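Local coordinates for envelope polyprotein (Puumala orthohantavirus, PDB 5FXU) that probably forms the envelope spike of the virus together with the partner glycoprotein Gc, presenting much of its antigenic outer surface, at residues V24-V29 with P123-I128; R89-V94 with F112-N117. All coordinates share one frame; numbering follows the deposited sequence.

The two contacts lie about 9 Å apart, centre to centre, and meet through the antiparallel hairpin of strands 107-116 and 120-130. Along the chain the order is 24-29, 89-94, 112-117, 123-128, so both halves of contact 2 fall in sequence between the halves of contact 1. Contact 1 adds strand 19-30 to one side of strand 120-130; on its other side lies strand 107-116, whose residues 112-117 meet the loop 89-94 in contact 2. Thr124 N lies 2.9 Å from Asp113 O, a probable hydrogen bond between the two, and the Cys116-Cys121 disulfide pins the hairpin near its turn. The two contacts together join strand 19-30 and loop 89-94 to this glycosylated hairpin.

Contact 1 of 2, residues V24-V29 with P123-I128; sequences VELPPV and PTVFLI
Residues 24-25 run antiparallel to 123-128, with Val24 and Val125 as a hydrogen-bonded pair and Glu25 and Thr124 as the non-hydrogen-bonded pair beside it. This is the place in the beta-rich Gn head where strand 19-30 lies against strand 120-130, which forms a hairpin with strand 107-116. Val24 N gives its hydrogen to Val125 O (3.0 Å), and Val125 N returns one to Val24 O (2.8 Å). One step on, Leu26 N points almost straight at Pro123 O, 2.9 Å away with 171° at the hydrogen. Pro123 has no N-H to send back, and Leu26 O is taken by the side-chain amide of Gln122 instead. Beyond Leu26 the chain swings out through Pro27 and Pro28, the latter touching the sugars of a nearby glycan.

The side chains divide between two faces. On the face of Val24 and Val125, Leu26 holds CG beside its own backbone N (chi1 -56°), which brings its CD1 methyl onto Val125 CG2 at 4.0 Å; Ile149 of strand 147-155 covers both side chains. Leu26 CB lies 4.2 Å from Pro123 CD. On the other face, Glu25, its chain extended, passes Thr124 at a slant, with CG 3.5 Å from the threonine OG1. With CG opposite the backbone N (chi1 -173°), the chain climbs off the sheet as it slants toward the Pro123 end, where its carboxylate end nears Ser115; it also touches Gln122. Where the strand breaks, Pro27 O sits 3.8 Å from Pro123 CD.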
loop_
_atom_site.group_PDB
_atom_site.type_symbol
_atom_site.label_atom_id
_atom_site.label_comp_id
_atom_site.label_asym_id
_atom_site.label_seq_id
_atom_site.Cartn_x
_atom_site.Cartn_y
_atom_site.Cartn_z
ATOM N N VAL A 24 10.585 4.905 0.004
ATOM C CA VAL A 24 10.886 6.329 0.054
ATOM C C VAL A 24 9.872 7.120 -0.792
ATOM O O VAL A 24 9.505 6.673 -1.855
ATOM C CB VAL A 24 12.335 6.609 -0.403
ATOM C CG1 VAL A 24 12.580 6.198 -1.851
ATOM C CG2 VAL A 24 12.679 8.085 -0.210
ATOM N N GLU A 25 9.434 8.271 -0.290
ATOM C CA GLU A 25 8.598 9.194 -1.048
ATOM C C GLU A 25 9.474 10.220 -1.752
ATOM O O GLU A 25 10.245 10.912 -1.117
ATOM C CB GLU A 25 7.590 9.899 -0.157
ATOM C CG GLU A 25 6.611 10.716 -0.996
ATOM C CD GLU A 25 5.455 11.280 -0.220
ATOM O OE1 GLU A 25 5.638 11.653 0.946
ATOM O OE2 GLU A 25 4.364 11.388 -0.797
ATOM N N LEU A 26 9.339 10.315 -3.067
ATOM C CA LEU A 26 10.128 11.233 -3.890
ATOM C C LEU A 26 9.472 12.603 -4.042
ATOM O O LEU A 26 8.314 12.785 -3.665
ATOM C CB LEU A 26 10.340 10.608 -5.269
ATOM C CG LEU A 26 11.002 9.219 -5.219
ATOM C CD1 LEU A 26 11.159 8.642 -6.620
ATOM C CD2 LEU A 26 12.357 9.267 -4.509
ATOM N N PRO A 27 10.211 13.578 -4.596
ATOM C CA PRO A 27 9.622 14.891 -4.848
ATOM C C PRO A 27 8.525 14.896 -5.932
ATOM O O PRO A 27 8.421 13.944 -6.724
ATOM C CB PRO A 27 10.815 15.737 -5.317
ATOM C CG PRO A 27 12.010 15.052 -4.767
ATOM C CD PRO A 27 11.673 13.597 -4.746
ATOM N N PRO A 28 7.722 15.976 -5.974
ATOM C CA PRO A 28 6.612 16.082 -6.929
ATOM C C PRO A 28 7.055 16.118 -8.382
ATOM O O PRO A 28 8.029 16.765 -8.678
ATOM C CB PRO A 28 5.925 17.404 -6.557
ATOM C CG PRO A 28 6.468 17.802 -5.239
ATOM C CD PRO A 28 7.806 17.159 -5.095
ATOM N N VAL A 29 6.334 15.415 -9.246
ATOM C CA VAL A 29 6.507 15.443 -10.690
ATOM C C VAL A 29 5.157 15.944 -11.235
ATOM O O VAL A 29 4.117 15.643 -10.636
ATOM C CB VAL A 29 6.846 14.066 -11.359
ATOM C CG1 VAL A 29 7.989 13.334 -10.691
ATOM C CG2 VAL A 29 5.646 13.141 -11.437
ATOM N N PRO A 123 5.596 10.124 -6.254
ATOM C CA PRO A 123 5.675 8.676 -6.168
ATOM C C PRO A 123 6.337 8.213 -4.860
ATOM O O PRO A 123 7.246 8.870 -4.367
ATOM C CB PRO A 123 6.574 8.278 -7.352
ATOM C CG PRO A 123 6.777 9.511 -8.165
ATOM C CD PRO A 123 6.584 10.654 -7.204
ATOM N N THR A 124 5.833 7.118 -4.291
ATOM C CA THR A 124 6.442 6.489 -3.157
ATOM C C THR A 124 6.907 5.155 -3.716
ATOM O O THR A 124 6.110 4.360 -4.208
ATOM C CB THR A 124 5.460 6.279 -1.972
ATOM O OG1 THR A 124 5.135 7.538 -1.359
ATOM C CG2 THR A 124 6.083 5.420 -0.894
ATOM N N VAL A 125 8.211 4.927 -3.664
ATOM C CA VAL A 125 8.808 3.690 -4.181
ATOM C C VAL A 125 8.937 2.678 -3.053
ATOM O O VAL A 125 9.466 3.002 -2.009
ATOM C CB VAL A 125 10.179 3.973 -4.803
ATOM C CG1 VAL A 125 10.871 2.683 -5.189
ATOM C CG2 VAL A 125 10.007 4.863 -6.014
ATOM N N PHE A 126 8.461 1.470 -3.300
ATOM C CA PHE A 126 8.558 0.360 -2.357
ATOM C C PHE A 126 9.494 -0.688 -2.934
ATOM O O PHE A 126 9.363 -1.057 -4.107
ATOM C CB PHE A 126 7.189 -0.279 -2.149
ATOM C CG PHE A 126 6.223 0.604 -1.413
ATOM C CD1 PHE A 126 5.393 1.504 -2.112
ATOM C CD2 PHE A 126 6.131 0.563 -0.029
ATOM C CE1 PHE A 126 4.501 2.343 -1.434
ATOM C CE2 PHE A 126 5.251 1.412 0.652
ATOM C CZ PHE A 126 4.437 2.306 -0.058
ATOM N N LEU A 127 10.413 -1.192 -2.107
ATOM C CA LEU A 127 11.313 -2.284 -2.499
ATOM C C LEU A 127 11.205 -3.378 -1.487
ATOM O O LEU A 127 11.403 -3.149 -0.296
ATOM C CB LEU A 127 12.722 -1.756 -2.542
ATOM C CG LEU A 127 13.818 -2.735 -2.914
ATOM C CD1 LEU A 127 13.669 -3.171 -4.354
ATOM C CD2 LEU A 127 15.170 -2.073 -2.714
ATOM N N ILE A 128 10.854 -4.567 -1.961
ATOM C CA ILE A 128 10.677 -5.757 -1.116
ATOM C C ILE A 128 11.489 -6.877 -1.719
ATOM O O ILE A 128 11.452 -7.094 -2.920
ATOM C CB ILE A 128 9.226 -6.217 -1.129
ATOM C CG1 ILE A 128 8.321 -5.096 -0.612
ATOM C CG2 ILE A 128 9.023 -7.453 -0.258
ATOM C CD1 ILE A 128 6.854 -5.322 -0.918
#

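Contact 2 of 2, residues R89-V94 with F112-N117. With NAG (2-acetamido-2-deoxy-beta-D-glucopyranose), chain C.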
loop_
_atom_site.group_PDB
_atom_site.type_symbol
_atom_site.label_atom_id
_atom_site.label_comp_id
_atom_site.label_asym_id
_atom_site.label_seq_id
_atom_site.Cartn_x
_atom_site.Cartn_y
_atom_site.Cartn_z
ATOM N N ARG A 89 1.705 2.086 -15.653
ATOM C CA ARG A 89 2.632 1.008 -15.377
ATOM C C ARG A 89 3.434 1.261 -14.152
ATOM O O ARG A 89 3.629 2.409 -13.765
ATOM C CB ARG A 89 3.671 0.866 -16.477
ATOM C CG ARG A 89 3.223 0.771 -17.919
ATOM C CD ARG A 89 4.483 0.713 -18.804
ATOM N NE ARG A 89 4.264 0.170 -20.153
ATOM C CZ ARG A 89 4.197 -1.129 -20.482
ATOM N NH1 ARG A 89 4.304 -2.085 -19.559
ATOM N NH2 ARG A 89 3.990 -1.480 -21.757
ATOM N N GLY A 90 3.965 0.172 -13.586
ATOM C CA GLY A 90 4.868 0.273 -12.448
ATOM C C GLY A 90 4.204 0.439 -11.090
ATOM O O GLY A 90 4.900 0.452 -10.080
ATOM N N LEU A 91 2.882 0.549 -11.035
ATOM C CA LEU A 91 2.209 0.722 -9.754
ATOM C C LEU A 91 2.194 -0.587 -8.972
ATOM O O LEU A 91 2.328 -1.673 -9.547
ATOM C CB LEU A 91 0.789 1.265 -9.902
ATOM C CG LEU A 91 0.742 2.789 -9.996
ATOM C CD1 LEU A 91 1.278 3.271 -11.333
ATOM C CD2 LEU A 91 -0.669 3.293 -9.772
ATOM N N CYS A 92 2.048 -0.452 -7.652
ATOM C CA CYS A 92 2.005 -1.586 -6.753
ATOM C C CYS A 92 0.688 -2.331 -6.825
ATOM O O CYS A 92 -0.105 -2.262 -5.907
ATOM C CB CYS A 92 2.338 -1.155 -5.302
ATOM S SG CYS A 92 4.024 -0.533 -5.046
ATOM N N LEU A 93 0.509 -3.057 -7.920
ATOM C CA LEU A 93 -0.560 -4.036 -8.109
ATOM C C LEU A 93 0.132 -5.378 -8.192
ATOM O O LEU A 93 0.520 -5.836 -9.269
ATOM C CB LEU A 93 -1.338 -3.825 -9.410
ATOM C CG LEU A 93 -2.495 -2.859 -9.402
ATOM C CD1 LEU A 93 -1.940 -1.449 -9.353
ATOM C CD2 LEU A 93 -3.344 -3.046 -10.651
ATOM N N VAL A 94 0.278 -6.014 -7.059
ATOM C CA VAL A 94 1.073 -7.205 -6.969
ATOM C C VAL A 94 0.123 -8.401 -7.116
ATOM O O VAL A 94 -0.944 -8.426 -6.515
ATOM C CB VAL A 94 1.834 -7.214 -5.635
ATOM C CG1 VAL A 94 2.781 -8.392 -5.578
ATOM C CG2 VAL A 94 2.603 -5.909 -5.471
ATOM N N PHE A 112 5.768 1.441 -7.305
ATOM C CA PHE A 112 5.474 2.727 -6.629
ATOM C C PHE A 112 3.985 2.944 -6.491
ATOM O O PHE A 112 3.209 2.335 -7.199
ATOM C CB PHE A 112 6.188 3.900 -7.309
ATOM C CG PHE A 112 5.862 4.041 -8.752
ATOM C CD1 PHE A 112 6.546 3.305 -9.727
ATOM C CD2 PHE A 112 4.843 4.895 -9.144
ATOM C CE1 PHE A 112 6.211 3.435 -11.064
ATOM C CE2 PHE A 112 4.507 5.031 -10.474
ATOM C CZ PHE A 112 5.182 4.296 -11.436
ATOM N N ASP A 113 3.604 3.735 -5.498
ATOM C CA ASP A 113 2.248 4.266 -5.384
ATOM C C ASP A 113 2.337 5.781 -5.646
ATOM O O ASP A 113 3.441 6.334 -5.651
ATOM C CB ASP A 113 1.640 3.941 -3.989
ATOM C CG ASP A 113 0.078 3.961 -3.985
ATOM O OD1 ASP A 113 -0.496 4.479 -4.991
ATOM O OD2 ASP A 113 -0.571 3.466 -2.981
ATOM N N LEU A 114 1.196 6.445 -5.842
ATOM C CA LEU A 114 1.153 7.874 -6.207
ATOM C C LEU A 114 0.304 8.646 -5.215
ATOM O O LEU A 114 -0.765 8.196 -4.856
ATOM C CB LEU A 114 0.552 8.068 -7.586
ATOM C CG LEU A 114 1.223 7.337 -8.736
ATOM C CD1 LEU A 114 0.385 7.414 -10.003
ATOM C CD2 LEU A 114 2.596 7.920 -8.966
ATOM N N SER A 115 0.819 9.789 -4.773
ATOM C CA SER A 115 0.130 10.684 -3.882
ATOM C C SER A 115 0.121 11.993 -4.650
ATOM O O SER A 115 1.182 12.580 -4.860
ATOM C CB SER A 115 0.862 10.848 -2.549
ATOM O OG SER A 115 0.921 9.626 -1.852
ATOM N N CYS A 116 -1.068 12.440 -5.042
ATOM C CA CYS A 116 -1.222 13.490 -6.038
ATOM C C CYS A 116 -2.250 14.569 -5.653
ATOM O O CYS A 116 -3.267 14.288 -5.020
ATOM C CB CYS A 116 -1.721 12.865 -7.322
ATOM S SG CYS A 116 -0.772 11.481 -7.956
ATOM N N ASN A 117 -1.985 15.792 -6.064
ATOM C CA ASN A 117 -3.011 16.835 -6.095
ATOM C C ASN A 117 -3.428 16.958 -7.545
ATOM O O ASN A 117 -3.066 16.102 -8.341
ATOM C CB ASN A 117 -2.520 18.136 -5.435
ATOM C CG ASN A 117 -1.367 18.801 -6.174
ATOM O OD1 ASN A 117 -1.104 18.520 -7.348
ATOM N ND2 ASN A 117 -0.674 19.689 -5.476
HETATM C C1 NAG C . 0.446 20.410 -6.022
HETATM C C2 NAG C . 0.011 21.868 -5.965
HETATM C C3 NAG C . 1.146 22.776 -6.417
HETATM C C4 NAG C . 2.520 22.434 -5.818
HETATM C C5 NAG C . 2.758 20.916 -5.710
HETATM C C6 NAG C . 3.932 20.505 -4.822
HETATM C C7 NAG C . -2.290 22.592 -6.449
HETATM C C8 NAG C . -3.294 22.734 -7.547
HETATM N N2 NAG C . -1.117 22.099 -6.854
HETATM O O3 NAG C . 0.782 24.120 -6.103
HETATM O O4 NAG C . 3.438 23.025 -6.753
HETATM O O5 NAG C . 1.586 20.278 -5.185
HETATM O O6 NAG C . 3.548 20.588 -3.444
HETATM O O7 NAG C . -2.559 22.908 -5.297
#
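Phe112 O is approached twice from the loop 89-94: Cys92 N donates to it at 3.1 Å from above the carbonyl plane, and Leu91 CA makes a CA-H...O contact at 3.2 Å. The opposite exchange is Phe112 N to Gly90 O, also 3.1 Å, which completes a single backbone bridge around Leu91. With chi1 at 57°, Phe112 tucks CG between its own backbone N and carbonyl carbon, and the ring lies back along the loop. Leu91 N sits over one face of that ring while bonding to the Gln55 side chain, Leu91 CD1 meets CE2 at 3.8 Å, and Gly90, at a positive phi of 82°, passes beside it with no side chain in the way.

The loop follows strand 79-89 and is bent by an inverse gamma turn centred on Cys92, closed by Leu93 N to Leu91 O. Cys92 SG packs 3.5 Å from Phe112 N and forms a disulfide with Cys111, a covalent tie to the strand it faces. Next along the strand, Leu114 N bonds to Asp113 OD1 (2.7 Å), which Thr310 also grips, while Thr344 holds OD2. Asn117 ND2 carries the N-linked sugar, and Asn117 OD1 accepts from the N-H groups of Thr119 and Ala120.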